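Local coordinates for protein 6-carboxyhexanoate--CoA ligase (Aquifex aeolicus, PDB 5TV8) that is a BioW-family CoA ligase that binds diphosphomethylphosphonic acid adenosyl ester, a magnesium ion and pimelic acid in one cleft, at residues G110-A115 against R125-K130; E178-D183 against G213-F218. All coordinates share one frame; numbering follows the deposited sequence.

Contact 1 (G110-A115 against R125-K130); sequences GNMRGA and RLEEDK. With APC (diphosphomethylphosphonic acid adenosyl ester), chain C.
Met112 reaches across to meet the guanidinium group of Arg125 and the backbone of Lys130, and it carries most of the 110-115 side of this contact. Its SD lies 3.6 Å from Arg125 NH2, approaching obliquely, while its CG rests 3.5 Å from the carbonyl O of Lys130. The two long side chains of Met112 and Arg125 slide past each other in opposite directions. Met112 is bent at its last torsion (chi3 67°), which folds CE back so that the methyl also sits by Lys130 O and Arg125 NH2. No hydrogen bond joins the two segments; the thioether simply lies against polar groups.

The guanidinium is held by Glu127. Arg125 grips it side-on, with NE 2.7 Å and NH2 2.8 Å from the same oxygen, Glu127 OE2, which lies close to the guanidinium plane. NE arrives on the syn side of the carboxylate, and NH2 nearly along the C-O bond. The other oxygen, OE1, accepts from the backbone N of Leu117, and Arg125 NH1 bonds to Ala105 O, so the charged pair is tied down at both ends. Lys130 CD covers part of one guanidinium face.

Segment 110-115 also serves the nucleotide: the ribose O2' of APC donates to Gly114 O at 2.7 Å, and Ala115 CB lies near the adenine N3. The two loops flank strand 116-119, an outermost strand of the six-stranded mixed sheet; segment 110-115 leads into it from helix 91-103, and the loop holding 125-130 follows it on the way to strand 139-141.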
loop_
_atom_site.group_PDB
_atom_site.type_symbol
_atom_site.label_atom_id
_atom_site.label_comp_id
_atom_site.label_asym_id
_atom_site.label_seq_id
_atom_site.Cartn_x
_atom_site.Cartn_y
_atom_site.Cartn_z
ATOM N N GLY A 110 -6.656 16.222 5.738
ATOM C CA GLY A 110 -6.149 15.634 4.508
ATOM C C GLY A 110 -5.462 14.292 4.695
ATOM O O GLY A 110 -5.854 13.489 5.556
ATOM N N ASN A 111 -4.424 14.063 3.896
ATOM C CA ASN A 111 -3.774 12.746 3.819
ATOM C C ASN A 111 -2.567 12.526 4.722
ATOM O O ASN A 111 -1.658 13.367 4.780
ATOM C CB ASN A 111 -3.343 12.450 2.379
ATOM C CG ASN A 111 -4.513 12.391 1.419
ATOM O OD1 ASN A 111 -5.632 11.998 1.784
ATOM N ND2 ASN A 111 -4.260 12.782 0.182
ATOM N N MET A 112 -2.554 11.377 5.395
ATOM C CA MET A 112 -1.325 10.846 5.993
ATOM C C MET A 112 -0.393 10.353 4.908
ATOM O O MET A 112 -0.845 10.026 3.822
ATOM C CB MET A 112 -1.639 9.680 6.906
ATOM C CG MET A 112 -2.587 10.048 8.014
ATOM S SD MET A 112 -3.426 8.569 8.541
ATOM C CE MET A 112 -2.075 7.629 9.267
ATOM N N ARG A 113 0.901 10.292 5.210
ATOM C CA ARG A 113 1.884 9.708 4.295
ATOM C C ARG A 113 2.018 8.190 4.471
ATOM O O ARG A 113 2.606 7.506 3.630
ATOM C CB ARG A 113 3.241 10.413 4.439
ATOM C CG ARG A 113 3.302 11.812 3.802
ATOM C CD ARG A 113 3.592 11.804 2.293
ATOM N NE ARG A 113 5.003 11.499 2.020
ATOM C CZ ARG A 113 5.458 10.339 1.540
ATOM N NH1 ARG A 113 4.612 9.354 1.237
ATOM N NH2 ARG A 113 6.768 10.164 1.351
ATOM N N GLY A 114 1.462 7.669 5.560
ATOM C CA GLY A 114 1.521 6.238 5.876
ATOM C C GLY A 114 0.137 5.697 6.197
ATOM O O GLY A 114 -0.856 6.242 5.734
ATOM N N ALA A 115 0.067 4.640 7.003
ATOM C CA ALA A 115 -1.182 3.936 7.244
ATOM C C ALA A 115 -1.629 4.029 8.681
ATOM O O ALA A 115 -0.796 4.144 9.587
ATOM C CB ALA A 115 -1.057 2.477 6.847
ATOM N N ARG A 125 -7.125 3.587 16.932
ATOM C CA ARG A 125 -5.933 3.911 16.179
ATOM C C ARG A 125 -4.710 3.677 17.048
ATOM O O ARG A 125 -4.525 4.317 18.085
ATOM C CB ARG A 125 -5.995 5.341 15.643
ATOM C CG ARG A 125 -7.068 5.527 14.580
ATOM C CD ARG A 125 -7.133 6.958 14.090
ATOM N NE ARG A 125 -5.910 7.319 13.391
ATOM C CZ ARG A 125 -5.796 8.310 12.512
ATOM N NH1 ARG A 125 -6.841 9.061 12.199
ATOM N NH2 ARG A 125 -4.622 8.552 11.940
ATOM N N LEU A 126 -3.888 2.728 16.620
ATOM C CA LEU A 126 -2.783 2.259 17.427
ATOM C C LEU A 126 -1.495 3.015 17.146
ATOM O O LEU A 126 -0.577 2.996 17.967
ATOM C CB LEU A 126 -2.587 0.759 17.225
ATOM C CG LEU A 126 -3.676 -0.124 17.824
ATOM C CD1 LEU A 126 -3.415 -1.595 17.512
ATOM C CD2 LEU A 126 -3.775 0.092 19.327
ATOM N N GLU A 127 -1.434 3.691 16.004
ATOM C CA GLU A 127 -0.216 4.378 15.581
ATOM C C GLU A 127 0.053 5.605 16.452
ATOM O O GLU A 127 -0.897 6.263 16.899
ATOM C CB GLU A 127 -0.264 4.722 14.077
ATOM C CG GLU A 127 -1.223 5.821 13.650
ATOM C CD GLU A 127 -2.655 5.346 13.443
ATOM O OE1 GLU A 127 -2.960 4.158 13.701
ATOM O OE2 GLU A 127 -3.490 6.174 13.021
ATOM N N GLU A 128 1.326 5.905 16.713
ATOM C CA GLU A 128 1.652 6.991 17.637
ATOM C C GLU A 128 1.578 8.358 16.986
ATOM O O GLU A 128 1.022 9.295 17.566
ATOM C CB GLU A 128 2.998 6.789 18.332
ATOM C CG GLU A 128 2.961 5.719 19.413
ATOM C CD GLU A 128 2.245 6.151 20.680
ATOM O OE1 GLU A 128 2.557 7.243 21.211
ATOM O OE2 GLU A 128 1.384 5.382 21.161
ATOM N N ASP A 129 2.133 8.461 15.785
ATOM C CA ASP A 129 2.022 9.669 14.990
ATOM C C ASP A 129 0.841 9.501 14.051
ATOM O O ASP A 129 0.910 8.726 13.095
ATOM C CB ASP A 129 3.309 9.902 14.197
ATOM C CG ASP A 129 3.302 11.217 13.443
ATOM O OD1 ASP A 129 2.226 11.840 13.309
ATOM O OD2 ASP A 129 4.380 11.631 12.971
ATOM N N LYS A 130 -0.242 10.224 14.317
ATOM C CA LYS A 130 -1.457 10.054 13.533
ATOM C C LYS A 130 -1.443 10.894 12.264
ATOM O O LYS A 130 -2.314 10.743 11.407
ATOM C CB LYS A 130 -2.698 10.332 14.374
ATOM C CG LYS A 130 -2.809 9.430 15.589
ATOM C CD LYS A 130 -4.113 9.653 16.333
ATOM C CE LYS A 130 -4.035 9.134 17.759
ATOM N NZ LYS A 130 -3.777 7.671 17.813
HETATM P PG APC C . 4.000 8.037 -3.876
HETATM O O1G APC C . 3.664 6.843 -4.740
HETATM O O2G APC C . 4.190 9.314 -4.667
HETATM O O3G APC C . 5.071 7.758 -2.839
HETATM P PB APC C . 1.206 8.133 -3.654
HETATM O O1B APC C . 0.095 8.974 -2.845
HETATM O O2B APC C . 1.198 8.539 -5.083
HETATM O O3B APC C . 2.667 8.322 -3.003
HETATM P PA APC C . -0.895 6.153 -3.052
HETATM O O1A APC C . -1.078 4.694 -3.133
HETATM O O2A APC C . -1.917 6.967 -3.998
HETATM C C3A APC C . 0.824 6.378 -3.538
HETATM O "O5'" APC C . -1.138 6.648 -1.546
HETATM C "C5'" APC C . -2.468 6.598 -1.043
HETATM C "C4'" APC C . -2.444 6.447 0.467
HETATM O "O4'" APC C . -1.752 5.257 0.848
HETATM C "C3'" APC C . -1.723 7.605 1.134
HETATM O "O3'" APC C . -2.665 8.618 1.498
HETATM C "C2'" APC C . -1.067 6.974 2.335
HETATM O "O2'" APC C . -1.987 7.041 3.422
HETATM C "C1'" APC C . -0.943 5.505 2.000
HETATM N N9 APC C . 0.440 5.088 1.662
HETATM C C8 APC C . 1.152 5.463 0.567
HETATM N N7 APC C . 2.375 4.876 0.547
HETATM C C5 APC C . 2.451 4.086 1.647
HETATM C C6 APC C . 3.463 3.172 2.243
HETATM N N6 APC C . 4.670 2.976 1.650
HETATM N N1 APC C . 3.143 2.545 3.400
HETATM C C2 APC C . 1.949 2.735 4.010
HETATM N N3 APC C . 0.985 3.551 3.531
HETATM C C4 APC C . 1.174 4.234 2.376
#

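Contact 2 (E178-D183 against G213-F218); sequences ELCWSD and GGRVYF. With APC (diphosphomethylphosphonic acid adenosyl ester), chain C; PML (pimelic acid), chain E.
Strands 178-181 and 214-218 run antiparallel with their axes 4.7 Å apart, and Leu179 with Val216 and Trp181 with Gly214 form the hydrogen-bonded pairs between them. On the face shared by Glu178, Cys180, Arg215 and Tyr217, the guanidinium of Arg215 is the centre. Its NH1 donates to Glu178 OE2 at 2.9 Å in a salt bridge that is close to straight (162°), with the oxygen in the guanidinium plane, although the carboxylate itself is turned 69° from that plane. Glu178 gets there fully extended, CG anti to its backbone N (chi1 -178°). Cys180 SG lies over one guanidinium face, 3.2 Å from Arg215 NH1. Tyr217 runs beside Glu178, pointing the same way, with CE1 3.6 Å from Glu178 CD; its hydroxyl is hydrogen-bonded to Thr136.

The other two guanidinium nitrogens of Arg215 turn to APC. NH2 makes a weak bond to APC O1A, and NE another to the ribose O4', which would place positive charge beside the phosphonate group around PA. The loop that follows strand 178-181 adds more: Ser182 OG donates to APC O2A at 2.9 Å, and Asp183 OD2 accepts from the ribose O3' at 3.1 Å, with the bound magnesium ion close to the Asp183 side chain. Pimelic acid lies against Ser182 CB and Cys180 SG.

The other face is apolar, apart from the indole NE1 of Trp181, which bonds to Leu212 O. Leu179 CB meets the Phe218 ring at CE2, 4.2 Å away, and the indole lies obliquely against Gly213. Helix 91-103 packs on this side through Val98, Leu101 and Ala97, while helix 158-172 lies against Glu178 and Tyr217; strands 190-194 and 116-119 continue the sheet beyond 177-181 and 214-219.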
loop_
_atom_site.group_PDB
_atom_site.type_symbol
_atom_site.label_atom_id
_atom_site.label_comp_id
_atom_site.label_asym_id
_atom_site.label_seq_id
_atom_site.Cartn_x
_atom_site.Cartn_y
_atom_site.Cartn_z
ATOM N N GLU A 178 -6.372 -5.255 4.897
ATOM C CA GLU A 178 -6.116 -3.867 4.534
ATOM C C GLU A 178 -7.321 -3.253 3.835
ATOM O O GLU A 178 -7.968 -3.916 3.031
ATOM C CB GLU A 178 -4.900 -3.790 3.617
ATOM C CG GLU A 178 -4.476 -2.389 3.184
ATOM C CD GLU A 178 -3.199 -2.420 2.343
ATOM O OE1 GLU A 178 -2.510 -3.456 2.417
ATOM O OE2 GLU A 178 -2.889 -1.442 1.615
ATOM N N LEU A 179 -7.610 -1.992 4.148
ATOM C CA LEU A 179 -8.493 -1.173 3.317
ATOM C C LEU A 179 -7.670 -0.040 2.754
ATOM O O LEU A 179 -6.933 0.627 3.489
ATOM C CB LEU A 179 -9.666 -0.605 4.115
ATOM C CG LEU A 179 -10.506 0.506 3.462
ATOM C CD1 LEU A 179 -11.299 -0.016 2.270
ATOM C CD2 LEU A 179 -11.444 1.150 4.479
ATOM N N CYS A 180 -7.809 0.195 1.451
ATOM C CA CYS A 180 -7.019 1.205 0.780
ATOM C C CYS A 180 -7.746 1.792 -0.405
ATOM O O CYS A 180 -8.424 1.089 -1.153
ATOM C CB CYS A 180 -5.701 0.586 0.277
ATOM S SG CYS A 180 -4.825 1.662 -0.884
ATOM N N TRP A 181 -7.589 3.091 -0.592
ATOM C CA TRP A 181 -7.841 3.682 -1.899
ATOM C C TRP A 181 -6.889 4.842 -2.128
ATOM O O TRP A 181 -6.431 5.469 -1.170
ATOM C CB TRP A 181 -9.317 4.053 -2.109
ATOM C CG TRP A 181 -9.920 5.160 -1.242
ATOM C CD1 TRP A 181 -9.689 6.503 -1.345
ATOM C CD2 TRP A 181 -10.911 5.002 -0.213
ATOM N NE1 TRP A 181 -10.443 7.192 -0.418
ATOM C CE2 TRP A 181 -11.214 6.297 0.281
ATOM C CE3 TRP A 181 -11.576 3.896 0.339
ATOM C CZ2 TRP A 181 -12.148 6.515 1.314
ATOM C CZ3 TRP A 181 -12.503 4.113 1.377
ATOM C CH2 TRP A 181 -12.777 5.415 1.847
ATOM N N SER A 182 -6.555 5.082 -3.392
ATOM C CA SER A 182 -5.578 6.112 -3.777
ATOM C C SER A 182 -5.985 7.518 -3.324
ATOM O O SER A 182 -7.148 7.779 -3.027
ATOM C CB SER A 182 -5.376 6.100 -5.290
ATOM O OG SER A 182 -4.318 6.957 -5.668
ATOM N N ASP A 183 -5.018 8.418 -3.251
ATOM C CA ASP A 183 -5.350 9.797 -2.973
ATOM C C ASP A 183 -5.334 10.659 -4.249
ATOM O O ASP A 183 -5.860 11.774 -4.259
ATOM C CB ASP A 183 -4.515 10.375 -1.816
ATOM C CG ASP A 183 -3.032 10.076 -1.932
ATOM O OD1 ASP A 183 -2.594 9.490 -2.949
ATOM O OD2 ASP A 183 -2.300 10.434 -0.987
ATOM N N GLY A 213 -7.340 10.027 0.250
ATOM C CA GLY A 213 -7.191 8.585 0.161
ATOM C C GLY A 213 -6.464 8.082 1.386
ATOM O O GLY A 213 -6.180 8.858 2.296
ATOM N N GLY A 214 -6.155 6.790 1.419
ATOM C CA GLY A 214 -5.431 6.258 2.543
ATOM C C GLY A 214 -5.387 4.757 2.633
ATOM O O GLY A 214 -5.851 4.047 1.735
ATOM N N ARG A 215 -4.805 4.288 3.733
ATOM C CA ARG A 215 -4.674 2.878 4.034
ATOM C C ARG A 215 -4.963 2.666 5.501
ATOM O O ARG A 215 -4.549 3.473 6.357
ATOM C CB ARG A 215 -3.255 2.373 3.719
ATOM C CG ARG A 215 -3.065 2.018 2.266
ATOM C CD ARG A 215 -1.650 1.571 1.966
ATOM N NE ARG A 215 -1.234 2.074 0.659
ATOM C CZ ARG A 215 -1.423 1.440 -0.490
ATOM N NH1 ARG A 215 -2.022 0.263 -0.520
ATOM N NH2 ARG A 215 -1.022 1.990 -1.614
ATOM N N VAL A 216 -5.669 1.577 5.778
ATOM C CA VAL A 216 -5.876 1.108 7.132
ATOM C C VAL A 216 -5.457 -0.360 7.178
ATOM O O VAL A 216 -5.879 -1.166 6.335
ATOM C CB VAL A 216 -7.349 1.299 7.602
ATOM C CG1 VAL A 216 -7.556 0.746 9.009
ATOM C CG2 VAL A 216 -7.732 2.781 7.543
ATOM N N TYR A 217 -4.603 -0.671 8.158
ATOM C CA TYR A 217 -4.121 -2.008 8.415
ATOM C C TYR A 217 -4.827 -2.501 9.650
ATOM O O TYR A 217 -4.724 -1.894 10.716
ATOM C CB TYR A 217 -2.602 -2.019 8.662
ATOM C CG TYR A 217 -1.743 -1.565 7.502
ATOM C CD1 TYR A 217 -2.279 -1.418 6.231
ATOM C CD2 TYR A 217 -0.378 -1.316 7.673
ATOM C CE1 TYR A 217 -1.497 -1.023 5.153
ATOM C CE2 TYR A 217 0.420 -0.911 6.600
ATOM C CZ TYR A 217 -0.155 -0.768 5.339
ATOM O OH TYR A 217 0.591 -0.379 4.253
ATOM N N PHE A 218 -5.536 -3.610 9.504
ATOM C CA PHE A 218 -6.258 -4.209 10.605
ATOM C C PHE A 218 -5.352 -5.202 11.298
ATOM O O PHE A 218 -5.108 -6.297 10.802
ATOM C CB PHE A 218 -7.534 -4.881 10.097
ATOM C CG PHE A 218 -8.546 -3.913 9.559
ATOM C CD1 PHE A 218 -9.400 -3.232 10.419
ATOM C CD2 PHE A 218 -8.642 -3.677 8.192
ATOM C CE1 PHE A 218 -10.331 -2.326 9.930
ATOM C CE2 PHE A 218 -9.577 -2.774 7.695
ATOM C CZ PHE A 218 -10.424 -2.101 8.561
HETATM P PG APC C . 4.000 8.037 -3.876
HETATM O O1G APC C . 3.664 6.843 -4.740
HETATM O O2G APC C . 4.190 9.314 -4.667
HETATM O O3G APC C . 5.071 7.758 -2.839
HETATM P PB APC C . 1.206 8.133 -3.654
HETATM O O1B APC C . 0.095 8.974 -2.845
HETATM O O2B APC C . 1.198 8.539 -5.083
HETATM O O3B APC C . 2.667 8.322 -3.003
HETATM P PA APC C . -0.895 6.153 -3.052
HETATM O O1A APC C . -1.078 4.694 -3.133
HETATM O O2A APC C . -1.917 6.967 -3.998
HETATM C C3A APC C . 0.824 6.378 -3.538
HETATM O "O5'" APC C . -1.138 6.648 -1.546
HETATM C "C5'" APC C . -2.468 6.598 -1.043
HETATM C "C4'" APC C . -2.444 6.447 0.467
HETATM O "O4'" APC C . -1.752 5.257 0.848
HETATM C "C3'" APC C . -1.723 7.605 1.134
HETATM O "O3'" APC C . -2.665 8.618 1.498
HETATM C "C2'" APC C . -1.067 6.974 2.335
HETATM O "O2'" APC C . -1.987 7.041 3.422
HETATM C "C1'" APC C . -0.943 5.505 2.000
HETATM N N9 APC C . 0.440 5.088 1.662
HETATM C C8 APC C . 1.152 5.463 0.567
HETATM N N7 APC C . 2.375 4.876 0.547
HETATM C C5 APC C . 2.451 4.086 1.647
HETATM C C6 APC C . 3.463 3.172 2.243
HETATM N N6 APC C . 4.670 2.976 1.650
HETATM N N1 APC C . 3.143 2.545 3.400
HETATM C C2 APC C . 1.949 2.735 4.010
HETATM N N3 APC C . 0.985 3.551 3.531
HETATM C C4 APC C . 1.174 4.234 2.376
HETATM C C1 PML E . -3.269 3.402 -4.733
HETATM O O11 PML E . -3.035 3.831 -5.894
HETATM O O12 PML E . -2.868 3.967 -3.713
HETATM C C2 PML E . -4.061 2.157 -4.471
HETATM C C3 PML E . -5.080 1.927 -5.560
HETATM C C4 PML E . -5.174 0.430 -5.728
HETATM C C5 PML E . -4.884 0.082 -7.166
HETATM C C6 PML E . -6.190 -0.408 -7.772
HETATM C C7 PML E . -5.876 -1.592 -8.647
HETATM O O71 PML E . -5.605 -2.652 -8.069
HETATM O O72 PML E . -5.895 -1.471 -9.889
#

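In the fold
Both contacts border the APC site, and their centres lie 11 Å apart. Contact 2 is a strand pair deep in the mixed sheet, near the centre of the chain, and is built on regular backbone bonding. Contact 1 lies further out, between two loops around the edge strand next to 214-219, and relies on side-chain packing instead; its touching residues are mostly buried, yet its outer loop includes exposed residues. The two meet directly: Asn111 OD1 probably bonds to Gly213 N, and Ala115 CB packs on Arg215 and Tyr217. Contact 1 brings backbone to the ribose, whereas contact 2 supplies charged and hydroxyl side chains to the ribose and the phosphorus-bearing chain of APC.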